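Local coordinates for 5'-Methylthioadenosine Nucleosidase (Arabidopsis thaliana, PDB 2QTG), which is an alpha/beta protein of the phosphorylase superfamily that holds the ligand MTH in a pocket beside its central mixed beta-sheet, at residues I111-T116 with F219-T224; L175-S180 with L198-G203. One frame throughout, in Å; residues are numbered along the deposited sequence.

Contact 1. Residues I111-T116 with F219-T224. With MTH (2-(4-amino-pyrrolo[2,3-D]pyrimidin-7-yl)-5-methylsulfanylmethyl-tetrahydro-furan-3,4-diol), chain C.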
loop_
_atom_site.group_PDB
_atom_site.type_symbol
_atom_site.label_atom_id
_atom_site.label_comp_id
_atom_site.label_asym_id
_atom_site.label_seq_id
_atom_site.Cartn_x
_atom_site.Cartn_y
_atom_site.Cartn_z
ATOM N N ILE A 111 -16.378 -3.958 7.088
ATOM C CA ILE A 111 -15.004 -4.272 7.459
ATOM C C ILE A 111 -14.694 -3.613 8.810
ATOM O O ILE A 111 -15.053 -2.464 9.027
ATOM C CB ILE A 111 -14.019 -3.653 6.432
ATOM C CG1 ILE A 111 -14.227 -4.184 5.024
ATOM C CG2 ILE A 111 -12.499 -3.688 6.929
ATOM C CD1 ILE A 111 -13.984 -5.619 4.864
ATOM N N ILE A 112 -14.007 -4.341 9.680
ATOM C CA ILE A 112 -13.500 -3.813 10.920
ATOM C C ILE A 112 -11.974 -3.985 10.945
ATOM O O ILE A 112 -11.446 -5.098 11.026
ATOM C CB ILE A 112 -14.108 -4.514 12.165
ATOM C CG1 ILE A 112 -15.643 -4.645 12.056
ATOM C CG2 ILE A 112 -13.535 -3.898 13.515
ATOM C CD1 ILE A 112 -16.350 -5.175 13.268
ATOM N N ASN A 113 -11.273 -2.865 10.895
ATOM C CA ASN A 113 -9.823 -2.828 11.095
ATOM C C ASN A 113 -9.604 -2.703 12.605
ATOM O O ASN A 113 -9.893 -1.691 13.189
ATOM C CB ASN A 113 -9.190 -1.668 10.316
ATOM C CG ASN A 113 -7.668 -1.529 10.527
ATOM O OD1 ASN A 113 -7.171 -0.413 10.580
ATOM N ND2 ASN A 113 -6.935 -2.669 10.650
ATOM N N ALA A 114 -9.137 -3.774 13.238
ATOM C CA ALA A 114 -8.914 -3.793 14.698
ATOM C C ALA A 114 -7.428 -4.014 14.993
ATOM O O ALA A 114 -6.800 -4.879 14.388
ATOM C CB ALA A 114 -9.750 -4.914 15.344
ATOM N N GLY A 115 -6.860 -3.258 15.926
ATOM C CA GLY A 115 -5.463 -3.449 16.307
ATOM C C GLY A 115 -4.947 -2.418 17.299
ATOM O O GLY A 115 -5.700 -1.556 17.780
ATOM N N THR A 116 -3.661 -2.508 17.592
ATOM C CA THR A 116 -2.989 -1.569 18.503
ATOM C C THR A 116 -2.538 -0.272 17.770
ATOM O O THR A 116 -2.416 -0.238 16.533
ATOM C CB THR A 116 -1.802 -2.277 19.237
ATOM O OG1 THR A 116 -0.859 -2.793 18.265
ATOM C CG2 THR A 116 -2.313 -3.404 20.087
ATOM N N PHE A 219 -13.227 1.061 12.735
ATOM C CA PHE A 219 -11.903 0.896 13.310
ATOM C C PHE A 219 -12.007 0.812 14.810
ATOM O O PHE A 219 -12.572 1.702 15.471
ATOM C CB PHE A 219 -10.991 2.084 12.987
ATOM C CG PHE A 219 -10.843 2.380 11.534
ATOM C CD1 PHE A 219 -11.773 3.209 10.890
ATOM C CD2 PHE A 219 -9.761 1.870 10.805
ATOM C CE1 PHE A 219 -11.693 3.460 9.569
ATOM C CE2 PHE A 219 -9.631 2.160 9.451
ATOM C CZ PHE A 219 -10.613 2.971 8.827
ATOM N N LEU A 220 -11.456 -0.265 15.357
ATOM C CA LEU A 220 -11.232 -0.376 16.781
ATOM C C LEU A 220 -9.704 -0.318 17.055
ATOM O O LEU A 220 -8.958 -1.245 16.676
ATOM C CB LEU A 220 -11.771 -1.718 17.288
ATOM C CG LEU A 220 -13.258 -1.972 16.963
ATOM C CD1 LEU A 220 -13.558 -3.397 17.420
ATOM C CD2 LEU A 220 -14.166 -0.973 17.671
ATOM N N LYS A 221 -9.256 0.746 17.714
ATOM C CA LYS A 221 -7.810 0.987 17.901
ATOM C C LYS A 221 -7.472 1.077 19.397
ATOM O O LYS A 221 -7.932 1.997 20.115
ATOM C CB LYS A 221 -7.332 2.223 17.125
ATOM C CG LYS A 221 -7.480 2.056 15.579
ATOM C CD LYS A 221 -6.443 1.076 15.017
ATOM C CE LYS A 221 -6.850 0.575 13.607
ATOM N NZ LYS A 221 -5.606 0.186 12.813
ATOM N N ALA A 222 -6.666 0.117 19.837
ATOM C CA ALA A 222 -6.289 -0.032 21.236
ATOM C C ALA A 222 -4.931 0.601 21.460
ATOM O O ALA A 222 -3.913 0.178 20.857
ATOM C CB ALA A 222 -6.271 -1.542 21.650
ATOM N N VAL A 223 -4.928 1.611 22.317
ATOM C CA VAL A 223 -3.738 2.403 22.619
ATOM C C VAL A 223 -2.729 1.583 23.437
ATOM O O VAL A 223 -2.994 1.317 24.645
ATOM C CB VAL A 223 -4.129 3.696 23.352
ATOM C CG1 VAL A 223 -2.889 4.577 23.615
ATOM C CG2 VAL A 223 -5.161 4.467 22.514
ATOM N N THR A 224 -1.632 1.159 22.796
ATOM C CA THR A 224 -0.496 0.519 23.480
ATOM C C THR A 224 0.631 1.393 23.946
ATOM O O THR A 224 1.409 0.974 24.782
ATOM C CB THR A 224 0.235 -0.559 22.656
ATOM O OG1 THR A 224 -0.129 -0.557 21.281
ATOM C CG2 THR A 224 0.025 -1.905 23.193
HETATM C CS MTH C . 5.284 -3.799 14.543
HETATM S "S5'" MTH C . 4.913 -2.195 13.824
HETATM C "C5'" MTH C . 3.591 -1.787 14.930
HETATM C "C4'" MTH C . 2.205 -2.353 14.585
HETATM O "O4'" MTH C . 1.298 -1.971 15.648
HETATM C "C2'" MTH C . 0.922 -0.524 13.750
HETATM O "O2'" MTH C . -0.316 -0.169 13.086
HETATM C "C3'" MTH C . 1.581 -1.818 13.293
HETATM O "O3'" MTH C . 0.667 -2.819 12.814
HETATM C "C1'" MTH C . 0.631 -0.732 15.255
HETATM N N9 MTH C . 1.170 0.355 16.048
HETATM C C8 MTH C . 1.389 0.330 17.320
HETATM C C7 MTH C . 1.671 1.453 17.813
HETATM C C5 MTH C . 2.142 2.273 16.927
HETATM C C6 MTH C . 2.708 3.517 16.970
HETATM N N6 MTH C . 3.059 4.107 18.147
HETATM N N1 MTH C . 2.926 4.072 15.740
HETATM C C2 MTH C . 2.567 3.439 14.571
HETATM N N3 MTH C . 1.994 2.196 14.545
HETATM C C4 MTH C . 1.752 1.612 15.743
HETATM O O HOH W 1 -4.218 -2.440 11.581
HETATM O O HOH W 2 -3.714 -1.199 14.508
#
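Segments 111-116 and 219-224 run as neighbouring parallel strands, their axes 4.6 Å apart and 1° from parallel, with Asn-113 to Thr-116 paired with Phe-219 to Ala-222 through hydrogen bonds from Leu-220 N to Asn-113 O, Gly-115 N to Leu-220 O and Ala-222 N to Gly-115 O. On the face carrying Asn-113, Phe-219 and Lys-221, the lysine chain turns at its second torsion (chi2 -72°), which brings its amine toward the Asn-113 side chain. There NZ donates to Asn-113 OD1 (2.8 Å) from above the carbonyl plane, 46° out of it. The same oxygen lies in the plane of the Phe-219 ring, 3.5 Å from CD2 at its edge, while Asn-113 ND2 binds Val-32 O, so the amide is held from both ends. A water bridges Lys-221 NZ (2.9 Å) to Thr-116 O (2.6 Å). The other face is apolar at its start, where Ile-112 CG2 packs on Leu-220 CD1 at 3.9 Å, and helix 234-259 covers it. Further on, Thr-116 CB abuts Thr-224 OG1, and Thr-116 OG1 is bound by Glu-38. With Thr-116 O 3.3 Å from C1' of MTH, the pair forms part of the superfamily's central sheet, its strands leading to the ligand pocket.

Contact 2. Residues L175-S180 with L198-G203; sequences LSTGDS and LKDMEG. With MTH (2-(4-amino-pyrrolo[2,3-D]pyrimidin-7-yl)-5-methylsulfanylmethyl-tetrahydro-furan-3,4-diol), chain C.
Lys-199 NZ reaches across to Ser-180 O (3.0 Å), tying strand 198-200 to the loop that follows strand 172-177, its partner in a beta-alpha-beta unit through helix 185-193. The same amine donates to N1 of MTH at 2.8 Å; an extended side chain, turned only at its last torsion (chi4 -78°), delivers it there. Met-201 N donates a hydrogen bond to O2' of MTH. That hydroxyl in turn donates to Glu-202 OE1, and O3' donates to Glu-202 OE2, a carboxylate further fixed by Gly-91 N. Met-201 lies between the ligand and the opposite segment: CG rests 3.1 Å from Gly-178 O, SD is 3.5 Å from S5' of MTH, and CE reaches Asp-179 O. Behind this shell, Ser-176 N to Leu-198 O and Asp-200 N to Ser-176 O join the parallel strands, and Gly-178 N to Asp-200 O extends the ladder one residue past strand 172-177. From the second subunit, Arg-142 N binds Ser-180 OG, and Ile-143 packs on Met-201. The Asp-200 carboxylate is turned toward Leu-175, whose CD1 lies 3.4 Å from OD1. Its OD2 receives Gly-203 N (2.7 Å) in an Asx motif at the start of helix 203-212, while Thr-177 OG1 donates to the syn lone pair of OD1 at 2.7 Å.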
loop_
_atom_site.group_PDB
_atom_site.type_symbol
_atom_site.label_atom_id
_atom_site.label_comp_id
_atom_site.label_asym_id
_atom_site.label_seq_id
_atom_site.Cartn_x
_atom_site.Cartn_y
_atom_site.Cartn_z
ATOM N N LEU A 175 -7.617 9.098 13.409
ATOM C CA LEU A 175 -6.462 8.222 13.294
ATOM C C LEU A 175 -5.551 8.717 12.167
ATOM O O LEU A 175 -6.046 9.046 11.084
ATOM C CB LEU A 175 -6.904 6.764 13.054
ATOM C CG LEU A 175 -5.793 5.749 12.674
ATOM C CD1 LEU A 175 -4.788 5.421 13.830
ATOM C CD2 LEU A 175 -6.451 4.482 12.183
ATOM N N SER A 176 -4.241 8.819 12.438
ATOM C CA SER A 176 -3.274 9.231 11.408
ATOM C C SER A 176 -2.345 8.067 11.120
ATOM O O SER A 176 -1.733 7.479 12.055
ATOM C CB SER A 176 -2.488 10.474 11.819
ATOM O OG SER A 176 -1.709 10.959 10.734
ATOM N N THR A 177 -2.280 7.718 9.837
ATOM C CA THR A 177 -1.564 6.522 9.379
ATOM C C THR A 177 -0.271 6.866 8.651
ATOM O O THR A 177 -0.207 7.827 7.875
ATOM C CB THR A 177 -2.454 5.677 8.398
ATOM O OG1 THR A 177 -3.615 5.186 9.077
ATOM C CG2 THR A 177 -1.676 4.482 7.785
ATOM N N GLY A 178 0.785 6.097 8.912
ATOM C CA GLY A 178 2.001 6.163 8.094
ATOM C C GLY A 178 2.797 4.882 8.205
ATOM O O GLY A 178 2.508 4.090 9.101
ATOM N N ASP A 179 3.810 4.678 7.343
ATOM C CA ASP A 179 4.526 3.375 7.365
ATOM C C ASP A 179 5.670 3.222 8.388
ATOM O O ASP A 179 6.420 2.229 8.327
ATOM C CB ASP A 179 4.945 2.939 5.949
ATOM C CG ASP A 179 3.769 2.366 5.159
ATOM O OD1 ASP A 179 3.443 1.201 5.376
ATOM O OD2 ASP A 179 3.161 3.090 4.342
ATOM N N SER A 180 5.770 4.151 9.346
ATOM C CA SER A 180 6.880 4.080 10.337
ATOM C C SER A 180 6.328 3.931 11.757
ATOM O O SER A 180 5.336 4.546 12.084
ATOM C CB SER A 180 7.829 5.295 10.222
ATOM O OG SER A 180 8.367 5.394 8.911
ATOM N N LEU A 198 -4.833 9.395 17.394
ATOM C CA LEU A 198 -4.268 8.066 17.300
ATOM C C LEU A 198 -3.322 7.933 16.082
ATOM O O LEU A 198 -3.453 8.657 15.096
ATOM C CB LEU A 198 -5.375 7.009 17.229
ATOM C CG LEU A 198 -6.527 7.101 18.219
ATOM C CD1 LEU A 198 -7.710 6.327 17.630
ATOM C CD2 LEU A 198 -6.131 6.512 19.601
ATOM N N LYS A 199 -2.408 6.978 16.177
ATOM C CA LYS A 199 -1.310 6.816 15.223
ATOM C C LYS A 199 -1.098 5.340 14.945
ATOM O O LYS A 199 -0.896 4.526 15.864
ATOM C CB LYS A 199 -0.025 7.469 15.774
ATOM C CG LYS A 199 1.204 7.339 14.828
ATOM C CD LYS A 199 2.516 7.621 15.568
ATOM C CE LYS A 199 3.708 7.553 14.569
ATOM N NZ LYS A 199 4.070 6.141 14.271
ATOM N N ASP A 200 -1.116 4.979 13.666
ATOM C CA ASP A 200 -0.872 3.581 13.297
ATOM C C ASP A 200 -0.156 3.460 11.962
ATOM O O ASP A 200 0.310 4.475 11.387
ATOM C CB ASP A 200 -2.186 2.779 13.304
ATOM C CG ASP A 200 -3.026 3.006 12.044
ATOM O OD1 ASP A 200 -2.855 4.054 11.383
ATOM O OD2 ASP A 200 -3.847 2.137 11.727
ATOM N N MET A 201 -0.107 2.245 11.443
ATOM C CA MET A 201 0.589 1.989 10.171
ATOM C C MET A 201 -0.281 1.345 9.090
ATOM O O MET A 201 0.233 1.045 7.995
ATOM C CB MET A 201 1.850 1.150 10.426
ATOM C CG MET A 201 2.872 1.883 11.311
ATOM S SD MET A 201 4.090 0.751 12.088
ATOM C CE MET A 201 5.046 0.158 10.701
ATOM N N GLU A 202 -1.580 1.129 9.383
ATOM C CA GLU A 202 -2.462 0.548 8.374
ATOM C C GLU A 202 -3.778 1.267 8.060
ATOM O O GLU A 202 -4.284 1.117 6.943
ATOM C CB GLU A 202 -2.814 -0.920 8.670
ATOM C CG GLU A 202 -1.652 -1.902 8.785
ATOM C CD GLU A 202 -0.971 -1.894 10.166
ATOM O OE1 GLU A 202 -1.647 -1.580 11.162
ATOM O OE2 GLU A 202 0.209 -2.278 10.237
ATOM N N GLY A 203 -4.348 1.976 9.044
ATOM C CA GLY A 203 -5.762 2.365 9.020
ATOM C C GLY A 203 -6.250 3.053 7.762
ATOM O O GLY A 203 -7.224 2.607 7.129
HETATM C CS MTH C . 5.284 -3.799 14.543
HETATM S "S5'" MTH C . 4.913 -2.195 13.824
HETATM C "C5'" MTH C . 3.591 -1.787 14.930
HETATM C "C4'" MTH C . 2.205 -2.353 14.585
HETATM O "O4'" MTH C . 1.298 -1.971 15.648
HETATM C "C2'" MTH C . 0.922 -0.524 13.750
HETATM O "O2'" MTH C . -0.316 -0.169 13.086
HETATM C "C3'" MTH C . 1.581 -1.818 13.293
HETATM O "O3'" MTH C . 0.667 -2.819 12.814
HETATM C "C1'" MTH C . 0.631 -0.732 15.255
HETATM N N9 MTH C . 1.170 0.355 16.048
HETATM C C8 MTH C . 1.389 0.330 17.320
HETATM C C7 MTH C . 1.671 1.453 17.813
HETATM C C5 MTH C . 2.142 2.273 16.927
HETATM C C6 MTH C . 2.708 3.517 16.970
HETATM N N6 MTH C . 3.059 4.107 18.147
HETATM N N1 MTH C . 2.926 4.072 15.740
HETATM C C2 MTH C . 2.567 3.439 14.571
HETATM N N3 MTH C . 1.994 2.196 14.545
HETATM C C4 MTH C . 1.752 1.612 15.743
#

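The centres of the two contacts lie about 11 Å apart in one sheet, in which strands 110-119 and 198-200 are antiparallel neighbours, and contact 2 is nested in the chain between the segments of contact 1. A salt bridge joins them, Lys-221 NZ to Asp-200 OD2 at 2.8 Å, so the buried amine of contact 1 probably helps to hold the aspartate of contact 2 in place. Packing reinforces it: Phe-219 CE2 lies 3.4 Å from Gly-203 O, and Val-223 CG2 is 3.7 Å from Leu-198 CD2. Both contacts border MTH. Contact 2 supplies direct hydrogen bonds to it, contact 1 approaches its sugar-like ring through a carbonyl, and Asp-225, just beyond 219-224, adds another bond.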